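Local coordinates for exopolysaccharide biosynthesis protein (Pantoea stewartii subsp. stewartii DC283, PDB 6TGF) that modifies the glycans of the bacterial biofilm, probably as a hydrolase, and has a parallel beta-helix fold like that of bacteriophage tailspikes, at residues I167-S172 / K189-H194. Sequence-based numbering, arbitrary orientation.
Sequences IGEIPS and KLKSWH
The H194 ring carries W193 CE3 over the centre of one face, while the backbone carbonyl of W193 is what faces S172 CA. The other flat group is the carboxylate of E169, whose OE1 lies 3.6 Å from K189 CD and farther from K191 CB. Strand 168-170, outermost within this chain, pairs in parallel with strand 187-190 as a beta-alpha-beta unit, the chain passing through the short helix 173-176 between them; the two rings follow just after the second strand. K189 N donates to G168 O (3.0 Å), I170 N to K189 O, and K191 N to I170 O, the last almost straight with an N-H...O angle of 164°. I170 O also receives the CA-H of L190, and K189 O that of E169. On the exposed face E169 and K189 run side by side; E169 CG, anti to the backbone N (chi1 -166°), passes 3.3 Å from K189 O. The charged ends stay apart, E169 OE1 5.2 Å from K189 NZ, too far for a salt bridge, though a weak long-range attraction is possible. On the buried face L190 CD1 comes toward strand 168-170, 4.2 Å from I170 CG2 and near the carbonyl oxygens of I170 and S172, while both residues pack on helix 173-176. S172 occupies the N-cap of that helix: its side chain caps a backbone N there, and OG is hydrogen-bonded to D175 OD2. Beyond the strands W193 NE1 is held by Q215 O and H194 NE2 by G242 O. One water donates to P171 O at 2.8 Å and accepts from K191 NZ, linking the two segments.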
loop_
_atom_site.group_PDB
_atom_site.type_symbol
_atom_site.label_atom_id
_atom_site.label_comp_id
_atom_site.label_asym_id
_atom_site.label_seq_id
_atom_site.Cartn_x
_atom_site.Cartn_y
_atom_site.Cartn_z
ATOM N N ILE B 167 -10.898 -6.960 51.776
ATOM C CA ILE B 167 -11.384 -6.489 50.443
ATOM C C ILE B 167 -12.714 -7.185 50.144
ATOM O O ILE B 167 -12.733 -8.430 50.101
ATOM C CB ILE B 167 -10.345 -6.755 49.332
ATOM C CG1 ILE B 167 -8.923 -6.373 49.760
ATOM C CG2 ILE B 167 -10.749 -6.059 48.040
ATOM C CD1 ILE B 167 -8.047 -7.550 50.120
ATOM N N GLY B 168 -13.778 -6.403 49.939
ATOM C CA GLY B 168 -15.143 -6.899 49.691
ATOM C C GLY B 168 -15.482 -6.944 48.210
ATOM O O GLY B 168 -14.648 -6.498 47.396
ATOM N N GLU B 169 -16.668 -7.464 47.879
ATOM C CA GLU B 169 -17.197 -7.559 46.492
ATOM C C GLU B 169 -18.561 -6.861 46.422
ATOM O O GLU B 169 -19.324 -6.953 47.403
ATOM C CB GLU B 169 -17.300 -9.020 46.050
ATOM C CG GLU B 169 -17.517 -9.182 44.556
ATOM C CD GLU B 169 -17.194 -10.558 44.000
ATOM O OE1 GLU B 169 -16.596 -10.625 42.904
ATOM O OE2 GLU B 169 -17.540 -11.559 44.659
ATOM N N ILE B 170 -18.840 -6.191 45.300
ATOM C CA ILE B 170 -20.092 -5.415 45.048
ATOM C C ILE B 170 -20.641 -5.828 43.682
ATOM O O ILE B 170 -19.897 -5.876 42.706
ATOM C CB ILE B 170 -19.813 -3.900 45.159
ATOM C CG1 ILE B 170 -19.319 -3.538 46.565
ATOM C CG2 ILE B 170 -21.033 -3.083 44.751
ATOM C CD1 ILE B 170 -19.149 -2.055 46.820
ATOM N N PRO B 171 -21.948 -6.164 43.572
ATOM C CA PRO B 171 -22.493 -6.738 42.340
ATOM C C PRO B 171 -22.689 -5.768 41.160
ATOM O O PRO B 171 -22.543 -6.219 40.038
ATOM C CB PRO B 171 -23.849 -7.312 42.788
ATOM C CG PRO B 171 -24.251 -6.468 43.977
ATOM C CD PRO B 171 -22.953 -6.058 44.642
ATOM N N SER B 172 -23.011 -4.493 41.418
ATOM C CA SER B 172 -23.354 -3.478 40.383
ATOM C C SER B 172 -22.858 -2.086 40.794
ATOM O O SER B 172 -22.543 -1.904 41.986
ATOM C CB SER B 172 -24.837 -3.469 40.126
ATOM O OG SER B 172 -25.552 -3.077 41.290
ATOM N N LYS B 189 -14.020 -4.737 45.020
ATOM C CA LYS B 189 -14.028 -5.526 43.762
ATOM C C LYS B 189 -15.448 -5.517 43.186
ATOM O O LYS B 189 -16.328 -6.150 43.790
ATOM C CB LYS B 189 -13.517 -6.938 44.065
ATOM C CG LYS B 189 -12.850 -7.653 42.903
ATOM C CD LYS B 189 -13.816 -8.432 42.047
ATOM C CE LYS B 189 -13.230 -8.807 40.704
ATOM N NZ LYS B 189 -11.979 -9.588 40.854
ATOM N N LEU B 190 -15.665 -4.799 42.080
ATOM C CA LEU B 190 -16.970 -4.745 41.368
ATOM C C LEU B 190 -17.062 -5.947 40.419
ATOM O O LEU B 190 -16.243 -6.019 39.483
ATOM C CB LEU B 190 -17.092 -3.419 40.607
ATOM C CG LEU B 190 -18.404 -3.206 39.851
ATOM C CD1 LEU B 190 -19.586 -3.142 40.806
ATOM C CD2 LEU B 190 -18.346 -1.947 39.002
ATOM N N LYS B 191 -18.015 -6.854 40.666
ATOM C CA LYS B 191 -18.234 -8.090 39.866
ATOM C C LYS B 191 -18.535 -7.702 38.413
ATOM O O LYS B 191 -17.953 -8.325 37.502
ATOM C CB LYS B 191 -19.378 -8.921 40.458
ATOM C CG LYS B 191 -19.638 -10.252 39.762
ATOM C CD LYS B 191 -21.016 -10.825 40.030
ATOM C CE LYS B 191 -21.601 -11.557 38.840
ATOM N NZ LYS B 191 -22.059 -10.617 37.791
ATOM N N SER B 192 -19.416 -6.718 38.212
ATOM C CA SER B 192 -19.799 -6.195 36.875
ATOM C C SER B 192 -20.476 -4.827 37.013
ATOM O O SER B 192 -20.883 -4.475 38.135
ATOM C CB SER B 192 -20.682 -7.179 36.147
ATOM O OG SER B 192 -21.987 -6.663 35.948
ATOM N N TRP B 193 -20.592 -4.100 35.899
ATOM C CA TRP B 193 -21.288 -2.789 35.812
ATOM C C TRP B 193 -22.766 -2.991 36.158
ATOM O O TRP B 193 -23.229 -2.391 37.147
ATOM C CB TRP B 193 -21.104 -2.167 34.421
ATOM C CG TRP B 193 -21.155 -0.670 34.402
ATOM C CD1 TRP B 193 -20.098 0.178 34.240
ATOM C CD2 TRP B 193 -22.319 0.166 34.540
ATOM N NE1 TRP B 193 -20.520 1.479 34.268
ATOM C CE2 TRP B 193 -21.877 1.504 34.452
ATOM C CE3 TRP B 193 -23.685 -0.081 34.728
ATOM C CZ2 TRP B 193 -22.752 2.585 34.548
ATOM C CZ3 TRP B 193 -24.547 0.987 34.825
ATOM C CH2 TRP B 193 -24.086 2.302 34.736
ATOM N N HIS B 194 -23.462 -3.824 35.375
ATOM C CA HIS B 194 -24.896 -4.182 35.541
ATOM C C HIS B 194 -25.018 -5.478 36.339
ATOM O O HIS B 194 -24.174 -6.362 36.209
ATOM C CB HIS B 194 -25.578 -4.311 34.173
ATOM C CG HIS B 194 -25.661 -3.026 33.421
ATOM N ND1 HIS B 194 -26.546 -2.027 33.769
ATOM C CD2 HIS B 194 -24.982 -2.576 32.343
ATOM C CE1 HIS B 194 -26.411 -1.015 32.937
ATOM N NE2 HIS B 194 -25.458 -1.326 32.055
HETATM O O HOH W 1 -23.786 -8.713 39.760
#